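Local coordinates for probable sulfate-binding lipoprotein SubI (Mycobacterium tuberculosis, PDB 6DDN) that probably binds sulfate in the cell envelope and hands it to a membrane transporter, as other prokaryotic sulfate-binding proteins do, at residues A68-F73 against T278-F283; R96-G101 against A116-A121; V141-V146 against H252-Q257. One frame throughout, in Å; residues are numbered along the deposited sequence.

Interaction 1. Residues A68-F73 against T278-F283; sequences AVIPAF and TAFRNF
Ala279 makes the first touch on helix 274-284. Its CB lies 4.4 Å from Phe73 CE1 and its backbone O also approaches the same ring. Phe280 comes next and carries much of the contact. Its CG stands anti to the backbone N (chi1 -170°), which swings the ring across the Phe73 ring. Phe280 CD1 sits over one face of the Phe73 ring, displaced toward the rim, with Phe73 CD2 3.3 Å away. The two planes are inclined at 45°. The CA of Phe280 adds a CH-pi contact over the face of the Phe73 ring. At the far end, Phe280 CZ meets Ile70 CG1 at 3.5 Å. Phe283 closes the group from the next turn. The CA of Phe73 lies over its face, 3.9 Å from the centroid. The CB of Ala72 reaches Phe283 CZ at 3.9 Å. CG1 of Val69 comes in the ring plane, at the edge, 4.0 Å from Phe283 CE2. Val69 also touches Trp293, and Phe283 touches Gln288, both of helix 287-295. Ile70 and Phe280 touch Val84 of strand 83-88. The three phenylalanines thus form an aromatic cluster where the axes of 68-73 and 278-283 run at 116° to each other. The side-chain contact is apolar: it rests on van der Waals and CH-pi contacts and on burial of ring surface.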
ATOM      1  N   ALA A  68      12.016  -7.965  -7.594  1.00 44.46           N
ATOM      2  CA  ALA A  68      11.791  -8.919  -8.672  1.00 43.36           C
ATOM      3  C   ALA A  68      11.676  -8.255 -10.033  1.00 49.05           C
ATOM      4  O   ALA A  68      12.026  -8.871 -11.045  1.00 59.70           O
ATOM      5  CB  ALA A  68      10.522  -9.735  -8.409  1.00 41.61           C
ATOM      6  N   VAL A  69      11.205  -7.008 -10.076  1.00 45.47           N
ATOM      7  CA  VAL A  69      11.024  -6.313 -11.344  1.00 48.57           C
ATOM      8  C   VAL A  69      12.342  -5.724 -11.837  1.00 53.59           C
ATOM      9  O   VAL A  69      12.619  -5.720 -13.042  1.00 59.10           O
ATOM     10  CB  VAL A  69       9.935  -5.236 -11.190  1.00 47.63           C
ATOM     11  CG1 VAL A  69      10.165  -4.092 -12.161  1.00 48.98           C
ATOM     12  CG2 VAL A  69       8.558  -5.845 -11.389  1.00 48.88           C
ATOM     13  N   ILE A  70      13.176  -5.227 -10.918  1.00 49.90           N
ATOM     14  CA  ILE A  70      14.433  -4.592 -11.321  1.00 50.56           C
ATOM     15  C   ILE A  70      15.338  -5.546 -12.094  1.00 46.72           C
ATOM     16  O   ILE A  70      15.864  -5.142 -13.145  1.00 40.38           O
ATOM     17  CB  ILE A  70      15.129  -3.971 -10.096  1.00 49.64           C
ATOM     18  CG1 ILE A  70      14.320  -2.782  -9.574  1.00 46.50           C
ATOM     19  CG2 ILE A  70      16.548  -3.543 -10.443  1.00 49.38           C
ATOM     20  CD1 ILE A  70      14.640  -2.407  -8.144  1.00 43.10           C
ATOM     21  N   PRO A  71      15.567  -6.793 -11.656  1.00 45.59           N
ATOM     22  CA  PRO A  71      16.343  -7.715 -12.505  1.00 42.89           C
ATOM     23  C   PRO A  71      15.734  -7.914 -13.881  1.00 47.24           C
ATOM     24  O   PRO A  71      16.470  -7.992 -14.873  1.00 55.68           O
ATOM     25  CB  PRO A  71      16.349  -9.016 -11.690  1.00 42.83           C
ATOM     26  CG  PRO A  71      16.178  -8.576 -10.285  1.00 43.75           C
ATOM     27  CD  PRO A  71      15.245  -7.406 -10.353  1.00 45.24           C
ATOM     28  N   ALA A  72      14.405  -7.997 -13.973  1.00 47.82           N
ATOM     29  CA  ALA A  72      13.763  -8.094 -15.280  1.00 50.94           C
ATOM     30  C   ALA A  72      13.961  -6.818 -16.084  1.00 52.71           C
ATOM     31  O   ALA A  72      14.163  -6.866 -17.304  1.00 53.39           O
ATOM     32  CB  ALA A  72      12.275  -8.392 -15.117  1.00 54.38           C
ATOM     33  N   PHE A  73      13.899  -5.665 -15.420  1.00 50.90           N
ATOM     34  CA  PHE A  73      14.187  -4.407 -16.093  1.00 50.25           C
ATOM     35  C   PHE A  73      15.621  -4.385 -16.606  1.00 54.50           C
ATOM     36  O   PHE A  73      15.876  -4.023 -17.760  1.00 43.87           O
ATOM     37  CB  PHE A  73      13.929  -3.244 -15.137  1.00 48.81           C
ATOM     38  CG  PHE A  73      14.294  -1.902 -15.695  1.00 49.63           C
ATOM     39  CD1 PHE A  73      13.704  -1.435 -16.856  1.00 47.33           C
ATOM     40  CD2 PHE A  73      15.220  -1.103 -15.047  1.00 52.16           C
ATOM     41  CE1 PHE A  73      14.036  -0.194 -17.364  1.00 51.20           C
ATOM     42  CE2 PHE A  73      15.549   0.137 -15.547  1.00 55.11           C
ATOM     43  CZ  PHE A  73      14.961   0.593 -16.709  1.00 51.15           C
ATOM     44  N   THR A 278      11.769   7.427 -16.884  1.00 56.16           N
ATOM     45  CA  THR A 278      10.565   7.132 -17.656  1.00 57.42           C
ATOM     46  C   THR A 278      10.570   5.690 -18.149  1.00 58.73           C
ATOM     47  O   THR A 278       9.532   5.019 -18.131  1.00 58.10           O
ATOM     48  CB  THR A 278      10.436   8.094 -18.835  1.00 53.03           C
ATOM     49  OG1 THR A 278      10.498   9.444 -18.359  1.00 58.07           O
ATOM     50  CG2 THR A 278       9.119   7.879 -19.565  1.00 50.87           C
ATOM     51  N   ALA A 279      11.729   5.201 -18.595  1.00 58.67           N
ATOM     52  CA  ALA A 279      11.821   3.815 -19.038  1.00 57.77           C
ATOM     53  C   ALA A 279      11.504   2.855 -17.899  1.00 54.06           C
ATOM     54  O   ALA A 279      10.793   1.861 -18.094  1.00 53.95           O
ATOM     55  CB  ALA A 279      13.213   3.536 -19.606  1.00 58.56           C
ATOM     56  N   PHE A 280      12.006   3.144 -16.698  1.00 47.83           N
ATOM     57  CA  PHE A 280      11.741   2.274 -15.558  1.00 45.84           C
ATOM     58  C   PHE A 280      10.283   2.337 -15.125  1.00 51.81           C
ATOM     59  O   PHE A 280       9.742   1.338 -14.635  1.00 58.19           O
ATOM     60  CB  PHE A 280      12.653   2.641 -14.389  1.00 43.44           C
ATOM     61  CG  PHE A 280      12.620   1.651 -13.264  1.00 44.48           C
ATOM     62  CD1 PHE A 280      12.641   0.293 -13.521  1.00 42.73           C
ATOM     63  CD2 PHE A 280      12.572   2.077 -11.949  1.00 48.77           C
ATOM     64  CE1 PHE A 280      12.614  -0.622 -12.488  1.00 43.74           C
ATOM     65  CE2 PHE A 280      12.544   1.163 -10.910  1.00 53.76           C
ATOM     66  CZ  PHE A 280      12.565  -0.186 -11.181  1.00 36.85           C
ATOM     67  N   ARG A 281       9.631   3.488 -15.292  1.00 54.15           N
ATOM     68  CA  ARG A 281       8.220   3.590 -14.938  1.00 53.86           C
ATOM     69  C   ARG A 281       7.345   2.864 -15.954  1.00 55.79           C
ATOM     70  O   ARG A 281       6.440   2.108 -15.580  1.00 53.62           O
ATOM     71  CB  ARG A 281       7.803   5.056 -14.829  1.00 53.08           C
ATOM     72  CG  ARG A 281       6.327   5.237 -14.518  1.00 53.38           C
ATOM     73  CD  ARG A 281       5.798   6.545 -15.065  1.00 60.10           C
ATOM     74  NE  ARG A 281       5.733   6.535 -16.523  1.00 68.47           N
ATOM     75  CZ  ARG A 281       5.690   7.631 -17.276  1.00 71.76           C
ATOM     76  NH1 ARG A 281       5.703   8.828 -16.705  1.00 66.87           N
ATOM     77  NH2 ARG A 281       5.634   7.531 -18.598  1.00 74.48           N
ATOM     78  N   ASN A 282       7.600   3.088 -17.245  1.00 54.38           N
ATOM     79  CA  ASN A 282       6.798   2.448 -18.282  1.00 53.88           C
ATOM     80  C   ASN A 282       6.988   0.938 -18.287  1.00 54.23           C
ATOM     81  O   ASN A 282       6.056   0.199 -18.626  1.00 52.78           O
ATOM     82  CB  ASN A 282       7.147   3.035 -19.650  1.00 56.48           C
ATOM     83  CG  ASN A 282       6.754   4.498 -19.774  1.00 60.25           C
ATOM     84  OD1 ASN A 282       6.012   5.027 -18.945  1.00 59.50           O
ATOM     85  ND2 ASN A 282       7.250   5.158 -20.814  1.00 62.90           N
ATOM     86  N   PHE A 283       8.175   0.462 -17.905  1.00 55.57           N
ATOM     87  CA  PHE A 283       8.413  -0.976 -17.847  1.00 56.86           C
ATOM     88  C   PHE A 283       7.456  -1.666 -16.883  1.00 57.11           C
ATOM     89  O   PHE A 283       7.141  -2.847 -17.065  1.00 54.11           O
ATOM     90  CB  PHE A 283       9.863  -1.250 -17.443  1.00 52.31           C
ATOM     91  CG  PHE A 283      10.209  -2.711 -17.373  1.00 45.60           C
ATOM     92  CD1 PHE A 283      10.472  -3.432 -18.526  1.00 45.73           C
ATOM     93  CD2 PHE A 283      10.277  -3.361 -16.151  1.00 42.66           C
ATOM     94  CE1 PHE A 283      10.792  -4.775 -18.464  1.00 46.37           C
ATOM     95  CE2 PHE A 283      10.596  -4.703 -16.082  1.00 43.33           C
ATOM     96  CZ  PHE A 283      10.854  -5.411 -17.240  1.00 45.20           C
TER

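Interaction 2. Residues R96-G101 against A116-A121; sequences RGVADG and ARLVKA. With SO4 (sulfate ion), chain E.
Arg96 and Arg117 meet across this contact and share one sulfate ion. The side chain of Arg96 starts with CB pointing away from 116-121, but its end returns toward that segment. CG stands anti to the carbonyl carbon (chi1 -77°), and from there the chain runs extended to NE. CG lies over one face of the Arg117 guanidinium, 3.8 Å from Arg117 NE. CD passes 3.5 Å from sulfate O2. NE is modelled 2.5 Å from the same O2, so short that the exact length is doubtful, and NH1 adds a weak hydrogen bond to it. NH1 also lies 3.7 Å from Arg117 NH1, with the two guanidinium planes 68° apart. Arg117 is bent at chi3 (-69°). It presents NE and NH1 side by side to another oxygen, sulfate O4, with NH1 at 3.0 Å. Each arginine thus grips a different oxygen with its edge, and the anion probably offsets the closeness of the two charges. The sulfate probably comes from the crystallisation liquor. Salt bridges from Arg96 NH2 to Asp93 and from Arg117 NH2 to Asp114 hold the NH2 groups, and Arg96 NH1 also bonds Leu173 O. Beneath the arginines the packing is apolar: Leu118 CD2 lies 3.6 Å from Ala99 CB, and CD1 touches Val98 CG1. Helix 91-99 ends in a Schellman motif with Gly101 as C-prime residue. The contact joins the last turns of helices 91-99 and 113-120, which lie on either side of strand 106-108 in the chain.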
ATOM      1  N   ARG A  96       7.831  13.404   2.415  1.00 62.51           N
ATOM      2  CA  ARG A  96       8.397  14.650   2.919  1.00 64.10           C
ATOM      3  C   ARG A  96       9.881  14.751   2.600  1.00 65.68           C
ATOM      4  O   ARG A  96      10.372  15.826   2.237  1.00 67.42           O
ATOM      5  CB  ARG A  96       8.161  14.761   4.424  1.00 65.57           C
ATOM      6  CG  ARG A  96       6.748  15.159   4.773  1.00 68.43           C
ATOM      7  CD  ARG A  96       6.453  14.979   6.247  1.00 71.25           C
ATOM      8  NE  ARG A  96       5.036  14.703   6.453  1.00 72.63           N
ATOM      9  CZ  ARG A  96       4.561  13.617   7.054  1.00 67.82           C
ATOM     10  NH1 ARG A  96       3.252  13.452   7.187  1.00 63.06           N
ATOM     11  NH2 ARG A  96       5.393  12.700   7.530  1.00 66.92           N
ATOM     12  N   GLY A  97      10.609  13.641   2.733  1.00 64.94           N
ATOM     13  CA  GLY A  97      12.027  13.654   2.412  1.00 62.72           C
ATOM     14  C   GLY A  97      12.305  14.177   1.018  1.00 65.19           C
ATOM     15  O   GLY A  97      13.106  15.096   0.832  1.00 70.64           O
ATOM     16  N   VAL A  98      11.641  13.599   0.013  1.00 61.93           N
ATOM     17  CA  VAL A  98      11.860  14.032  -1.364  1.00 63.33           C
ATOM     18  C   VAL A  98      11.360  15.457  -1.564  1.00 66.74           C
ATOM     19  O   VAL A  98      11.970  16.245  -2.297  1.00 69.80           O
ATOM     20  CB  VAL A  98      11.191  13.058  -2.347  1.00 60.33           C
ATOM     21  CG1 VAL A  98      11.579  13.405  -3.776  1.00 61.87           C
ATOM     22  CG2 VAL A  98      11.569  11.622  -2.017  1.00 57.20           C
ATOM     23  N   ALA A  99      10.244  15.810  -0.919  1.00 56.64           N
ATOM     24  CA  ALA A  99       9.735  17.172  -1.018  1.00 63.18           C
ATOM     25  C   ALA A  99      10.767  18.188  -0.557  1.00 70.59           C
ATOM     26  O   ALA A  99      10.805  19.312  -1.070  1.00 80.21           O
ATOM     27  CB  ALA A  99       8.452  17.317  -0.201  1.00 67.64           C
ATOM     28  N   ASP A 100      11.616  17.813   0.396  1.00 66.97           N
ATOM     29  CA  ASP A 100      12.603  18.752   0.905  1.00 73.03           C
ATOM     30  C   ASP A 100      14.024  18.230   0.738  1.00 74.66           C
ATOM     31  O   ASP A 100      14.818  18.266   1.685  1.00 80.42           O
ATOM     32  CB  ASP A 100      12.310  19.083   2.368  1.00 81.73           C
ATOM     33  CG  ASP A 100      11.169  20.073   2.521  1.00 89.50           C
ATOM     34  OD1 ASP A 100      11.299  21.208   2.014  1.00 94.61           O
ATOM     35  OD2 ASP A 100      10.145  19.717   3.142  1.00 89.01           O
ATOM     36  N   GLY A 101      14.357  17.751  -0.458  1.00 70.05           N
ATOM     37  CA  GLY A 101      15.735  17.584  -0.881  1.00 74.27           C
ATOM     38  C   GLY A 101      16.183  16.162  -1.139  1.00 69.60           C
ATOM     39  O   GLY A 101      17.185  15.969  -1.842  1.00 72.54           O
ATOM     40  N   ALA A 116       0.633  13.790  -4.241  1.00 50.24           N
ATOM     41  CA  ALA A 116       0.147  15.159  -4.370  1.00 52.25           C
ATOM     42  C   ALA A 116       1.032  16.149  -3.626  1.00 55.34           C
ATOM     43  O   ALA A 116       1.201  17.287  -4.081  1.00 59.59           O
ATOM     44  CB  ALA A 116      -1.294  15.251  -3.868  1.00 51.93           C
ATOM     45  N   ARG A 117       1.595  15.747  -2.484  1.00 51.99           N
ATOM     46  CA  ARG A 117       2.523  16.625  -1.777  1.00 54.47           C
ATOM     47  C   ARG A 117       3.708  16.989  -2.661  1.00 57.76           C
ATOM     48  O   ARG A 117       4.143  18.146  -2.684  1.00 66.97           O
ATOM     49  CB  ARG A 117       3.002  15.964  -0.484  1.00 52.96           C
ATOM     50  CG  ARG A 117       4.062  16.775   0.257  1.00 59.36           C
ATOM     51  CD  ARG A 117       4.687  16.000   1.409  1.00 61.71           C
ATOM     52  NE  ARG A 117       3.752  15.789   2.509  1.00 63.69           N
ATOM     53  CZ  ARG A 117       3.094  14.653   2.722  1.00 65.06           C
ATOM     54  NH1 ARG A 117       2.262  14.549   3.749  1.00 67.85           N
ATOM     55  NH2 ARG A 117       3.270  13.620   1.909  1.00 61.91           N
ATOM     56  N   LEU A 118       4.234  16.015  -3.407  1.00 54.53           N
ATOM     57  CA  LEU A 118       5.344  16.294  -4.312  1.00 55.38           C
ATOM     58  C   LEU A 118       4.905  17.146  -5.494  1.00 56.94           C
ATOM     59  O   LEU A 118       5.695  17.950  -6.003  1.00 62.00           O
ATOM     60  CB  LEU A 118       5.964  14.988  -4.801  1.00 53.46           C
ATOM     61  CG  LEU A 118       6.544  14.100  -3.703  1.00 54.10           C
ATOM     62  CD1 LEU A 118       7.505  13.116  -4.310  1.00 49.20           C
ATOM     63  CD2 LEU A 118       7.242  14.938  -2.649  1.00 60.96           C
ATOM     64  N   VAL A 119       3.663  16.981  -5.951  1.00 52.09           N
ATOM     65  CA  VAL A 119       3.150  17.837  -7.014  1.00 56.77           C
ATOM     66  C   VAL A 119       3.015  19.270  -6.515  1.00 61.37           C
ATOM     67  O   VAL A 119       3.407  20.224  -7.197  1.00 63.28           O
ATOM     68  CB  VAL A 119       1.811  17.295  -7.543  1.00 51.87           C
ATOM     69  CG1 VAL A 119       1.346  18.110  -8.736  1.00 54.77           C
ATOM     70  CG2 VAL A 119       1.943  15.833  -7.923  1.00 48.75           C
ATOM     71  N   LYS A 120       2.468  19.437  -5.308  1.00 61.40           N
ATOM     72  CA  LYS A 120       2.377  20.752  -4.687  1.00 60.40           C
ATOM     73  C   LYS A 120       3.742  21.411  -4.531  1.00 61.37           C
ATOM     74  O   LYS A 120       3.820  22.642  -4.461  1.00 67.15           O
ATOM     75  CB  LYS A 120       1.700  20.634  -3.320  1.00 62.21           C
ATOM     76  CG  LYS A 120       0.818  21.811  -2.943  1.00 73.55           C
ATOM     77  CD  LYS A 120      -0.606  21.627  -3.446  1.00 77.62           C
ATOM     78  CE  LYS A 120      -1.502  22.773  -2.996  1.00 83.66           C
ATOM     79  NZ  LYS A 120      -0.959  24.103  -3.391  1.00 87.43           N
ATOM     80  N   ALA A 121       4.814  20.621  -4.477  1.00 52.95           N
ATOM     81  CA  ALA A 121       6.163  21.133  -4.295  1.00 56.63           C
ATOM     82  C   ALA A 121       6.960  21.182  -5.592  1.00 59.00           C
ATOM     83  O   ALA A 121       8.161  21.460  -5.556  1.00 64.41           O
ATOM     84  CB  ALA A 121       6.909  20.288  -3.259  1.00 54.56           C
TER
HETATM   85  S   SO4 E 403       3.029  17.725   5.687  1.00 96.07           S
HETATM   86  O1  SO4 E 403       4.225  18.204   5.001  1.00 95.22           O
HETATM   87  O2  SO4 E 403       3.363  16.550   6.486  1.00 94.43           O
HETATM   88  O3  SO4 E 403       2.514  18.773   6.562  1.00 99.57           O
HETATM   89  O4  SO4 E 403       2.010  17.375   4.703  1.00 96.29           O

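Interaction 3. Residues V141-V146 against H252-Q257; sequences VVTFVV and HVTPPQ. With SO4 (sulfate ion), chain G.
A short antiparallel pairing of strands 138-147 and 250-253, part of the large mixed sheet, brings Phe144 against Val253. They form a hydrogen-bonded pair, with Phe144 N to Val253 O and Val253 N to Phe144 O both 3.0 Å. Val145 and His252 follow as a non-hydrogen-bonded pair. The CA of His252 adds a C-H contact to Phe144 O. Beyond Val253 the chain leaves the strand and Pro255 covers the ring of Phe144. Its CD stands above the ring centre, 4.0 Å from the centroid and 13° off the normal, a CH-pi contact. CB of Pro255 reaches Phe144 CE2 at 3.7 Å. Trp157 meets the same phenylalanine edge-to-face. Next to Phe144 in the strand, Thr143 turns OG1 anti to its backbone N (chi1 -173°), which brings it near Thr254 OG1 at 3.3 Å in a weak bond. Thr143 OG1 also lies at the edge of the His252 ring, 3.5 Å from His252 CD2. The imidazole has its main polar partner elsewhere, as ND1 bonds Glu244. Farther on, Gln257 N donates to O1 of a sulfate ion, probably from the crystallisation liquor, at 3.1 Å; Trp157 N bonds this sulfate as well. The contact therefore combines backbone bonds, a weak hydroxyl contact and proline-on-ring packing. The reciprocal backbone pair fixes the register, and the proline packing continues the contact between this pairing and the next, where Val142 bonds Phe259.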
ATOM      1  N   VAL A 141      -5.368  -5.198  -1.196  1.00 47.02           N
ATOM      2  CA  VAL A 141      -6.563  -5.015  -0.385  1.00 44.01           C
ATOM      3  C   VAL A 141      -6.157  -5.072   1.079  1.00 42.89           C
ATOM      4  O   VAL A 141      -5.143  -5.678   1.442  1.00 40.80           O
ATOM      5  CB  VAL A 141      -7.649  -6.073  -0.679  1.00 38.28           C
ATOM      6  CG1 VAL A 141      -8.205  -5.896  -2.078  1.00 36.78           C
ATOM      7  CG2 VAL A 141      -7.084  -7.474  -0.497  1.00 36.65           C
ATOM      8  N   VAL A 142      -6.958  -4.430   1.926  1.00 43.03           N
ATOM      9  CA  VAL A 142      -6.731  -4.505   3.361  1.00 44.01           C
ATOM     10  C   VAL A 142      -7.087  -5.901   3.853  1.00 44.96           C
ATOM     11  O   VAL A 142      -8.121  -6.469   3.477  1.00 41.78           O
ATOM     12  CB  VAL A 142      -7.551  -3.423   4.085  1.00 44.31           C
ATOM     13  CG1 VAL A 142      -7.363  -3.532   5.581  1.00 40.33           C
ATOM     14  CG2 VAL A 142      -7.152  -2.042   3.592  1.00 48.61           C
ATOM     15  N   THR A 143      -6.224  -6.469   4.692  1.00 46.26           N
ATOM     16  CA  THR A 143      -6.424  -7.814   5.206  1.00 44.99           C
ATOM     17  C   THR A 143      -6.019  -7.868   6.672  1.00 44.77           C
ATOM     18  O   THR A 143      -5.299  -7.001   7.172  1.00 43.62           O
ATOM     19  CB  THR A 143      -5.626  -8.847   4.399  1.00 46.50           C
ATOM     20  OG1 THR A 143      -5.972 -10.168   4.829  1.00 53.34           O
ATOM     21  CG2 THR A 143      -4.134  -8.630   4.592  1.00 43.26           C
ATOM     22  N   PHE A 144      -6.505  -8.901   7.361  1.00 47.23           N
ATOM     23  CA  PHE A 144      -6.126  -9.173   8.743  1.00 44.35           C
ATOM     24  C   PHE A 144      -4.954 -10.143   8.738  1.00 48.98           C
ATOM     25  O   PHE A 144      -5.118 -11.309   8.375  1.00 51.15           O
ATOM     26  CB  PHE A 144      -7.282  -9.783   9.532  1.00 38.57           C
ATOM     27  CG  PHE A 144      -8.483  -8.894   9.669  1.00 37.89           C
ATOM     28  CD1 PHE A 144      -8.349  -7.521   9.742  1.00 40.68           C
ATOM     29  CD2 PHE A 144      -9.752  -9.446   9.752  1.00 43.07           C
ATOM     30  CE1 PHE A 144      -9.463  -6.712   9.879  1.00 47.83           C
ATOM     31  CE2 PHE A 144     -10.869  -8.644   9.887  1.00 48.12           C
ATOM     32  CZ  PHE A 144     -10.725  -7.274   9.951  1.00 50.08           C
ATOM     33  N   VAL A 145      -3.780  -9.683   9.147  1.00 50.69           N
ATOM     34  CA  VAL A 145      -2.710 -10.625   9.445  1.00 44.96           C
ATOM     35  C   VAL A 145      -2.988 -11.239  10.806  1.00 42.73           C
ATOM     36  O   VAL A 145      -3.334 -10.541  11.768  1.00 38.67           O
ATOM     37  CB  VAL A 145      -1.328  -9.953   9.396  1.00 39.94           C
ATOM     38  CG1 VAL A 145      -0.246 -10.982   9.685  1.00 37.88           C
ATOM     39  CG2 VAL A 145      -1.097  -9.337   8.037  1.00 41.51           C
ATOM     40  N   VAL A 146      -2.847 -12.559  10.882  1.00 46.78           N
ATOM     41  CA  VAL A 146      -3.325 -13.343  12.009  1.00 49.38           C
ATOM     42  C   VAL A 146      -2.265 -14.385  12.333  1.00 53.40           C
ATOM     43  O   VAL A 146      -1.436 -14.741  11.495  1.00 60.56           O
ATOM     44  CB  VAL A 146      -4.684 -14.003  11.683  1.00 56.78           C
ATOM     45  CG1 VAL A 146      -4.491 -15.330  10.962  1.00 56.40           C
ATOM     46  CG2 VAL A 146      -5.511 -14.169  12.927  1.00 63.20           C
ATOM     47  N   HIS A 252      -3.441 -14.989   6.972  1.00 59.04           N
ATOM     48  CA  HIS A 252      -4.281 -13.809   6.835  1.00 58.65           C
ATOM     49  C   HIS A 252      -5.680 -14.184   6.372  1.00 63.03           C
ATOM     50  O   HIS A 252      -5.858 -15.093   5.558  1.00 69.61           O
ATOM     51  CB  HIS A 252      -3.664 -12.783   5.870  1.00 55.03           C
ATOM     52  CG  HIS A 252      -3.631 -13.226   4.441  1.00 59.68           C
ATOM     53  ND1 HIS A 252      -2.643 -14.046   3.938  1.00 60.93           N
ATOM     54  CD2 HIS A 252      -4.458 -12.955   3.404  1.00 63.43           C
ATOM     55  CE1 HIS A 252      -2.867 -14.264   2.655  1.00 62.54           C
ATOM     56  NE2 HIS A 252      -3.962 -13.614   2.306  1.00 63.22           N
ATOM     57  N   VAL A 253      -6.667 -13.475   6.917  1.00 42.25           N
ATOM     58  CA  VAL A 253      -8.059 -13.565   6.499  1.00 43.06           C
ATOM     59  C   VAL A 253      -8.505 -12.172   6.086  1.00 43.19           C
ATOM     60  O   VAL A 253      -8.291 -11.204   6.826  1.00 43.18           O
ATOM     61  CB  VAL A 253      -8.965 -14.108   7.619  1.00 49.28           C
ATOM     62  CG1 VAL A 253     -10.266 -14.646   7.039  1.00 48.52           C
ATOM     63  CG2 VAL A 253      -8.243 -15.177   8.424  1.00 51.29           C
ATOM     64  N   THR A 254      -9.108 -12.069   4.915  1.00 46.67           N
ATOM     65  CA  THR A 254      -9.644 -10.779   4.499  1.00 42.58           C
ATOM     66  C   THR A 254     -11.086 -10.648   4.972  1.00 49.67           C
ATOM     67  O   THR A 254     -11.891 -11.557   4.735  1.00 55.46           O
ATOM     68  CB  THR A 254      -9.581 -10.628   2.987  1.00 37.41           C
ATOM     69  OG1 THR A 254      -8.266 -10.970   2.532  1.00 43.83           O
ATOM     70  CG2 THR A 254      -9.887  -9.198   2.582  1.00 33.36           C
ATOM     71  N   PRO A 255     -11.446  -9.558   5.649  1.00 51.29           N
ATOM     72  CA  PRO A 255     -12.830  -9.401   6.080  1.00 46.96           C
ATOM     73  C   PRO A 255     -13.754  -9.366   4.882  1.00 43.46           C
ATOM     74  O   PRO A 255     -13.331  -9.022   3.762  1.00 44.83           O
ATOM     75  CB  PRO A 255     -12.817  -8.058   6.826  1.00 48.66           C
ATOM     76  CG  PRO A 255     -11.637  -7.330   6.281  1.00 53.72           C
ATOM     77  CD  PRO A 255     -10.618  -8.389   5.988  1.00 54.13           C
ATOM     78  N   PRO A 256     -15.025  -9.742   5.062  1.00 42.69           N
ATOM     79  CA  PRO A 256     -15.957  -9.739   3.920  1.00 45.33           C
ATOM     80  C   PRO A 256     -16.018  -8.403   3.200  1.00 45.97           C
ATOM     81  O   PRO A 256     -16.069  -8.370   1.965  1.00 48.97           O
ATOM     82  CB  PRO A 256     -17.298 -10.104   4.570  1.00 45.43           C
ATOM     83  CG  PRO A 256     -16.921 -10.875   5.790  1.00 46.06           C
ATOM     84  CD  PRO A 256     -15.657 -10.243   6.293  1.00 43.33           C
ATOM     85  N   GLN A 257     -16.004  -7.300   3.940  1.00 42.74           N
ATOM     86  CA  GLN A 257     -15.855  -5.971   3.365  1.00 41.47           C
ATOM     87  C   GLN A 257     -14.434  -5.491   3.619  1.00 46.13           C
ATOM     88  O   GLN A 257     -13.961  -5.514   4.760  1.00 53.26           O
ATOM     89  CB  GLN A 257     -16.860  -4.985   3.961  1.00 42.84           C
ATOM     90  CG  GLN A 257     -18.313  -5.418   3.855  1.00 53.63           C
ATOM     91  CD  GLN A 257     -19.275  -4.270   4.102  1.00 67.04           C
ATOM     92  OE1 GLN A 257     -19.191  -3.226   3.457  1.00 69.59           O
ATOM     93  NE2 GLN A 257     -20.192  -4.459   5.044  1.00 74.03           N
TER
HETATM   94  S   SO4 G 405     -17.330  -6.961   7.652  1.00121.53           S
HETATM   95  O1  SO4 G 405     -16.427  -6.231   6.774  1.00122.34           O
HETATM   96  O2  SO4 G 405     -16.546  -7.590   8.705  1.00117.23           O
HETATM   97  O3  SO4 G 405     -18.294  -6.044   8.251  1.00125.12           O
HETATM   98  O4  SO4 G 405     -18.031  -7.977   6.873  1.00123.59           O

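The three contacts are spread widely through the chain and do not touch. Interactions 1 and 2 have centres 23 Å apart, while the centre of interaction 3 is about 30 Å from that of interaction 1 and about 32 Å from that of interaction 2, across the chain's centre from both. Along the sequence, residues 68-73 come first and 278-283 last; interaction 2 and then interaction 3 fall between them. Helices 63-74, 91-99 and 113-120 alternate with strands 83-88 and 106-108. Strand 257-267 pairs with both 106-108 and 138-147, so one sheet links the regions. Interaction 1 thus brings a late helix onto the early chain, consistent with the interwoven halves of periplasmic binding proteins.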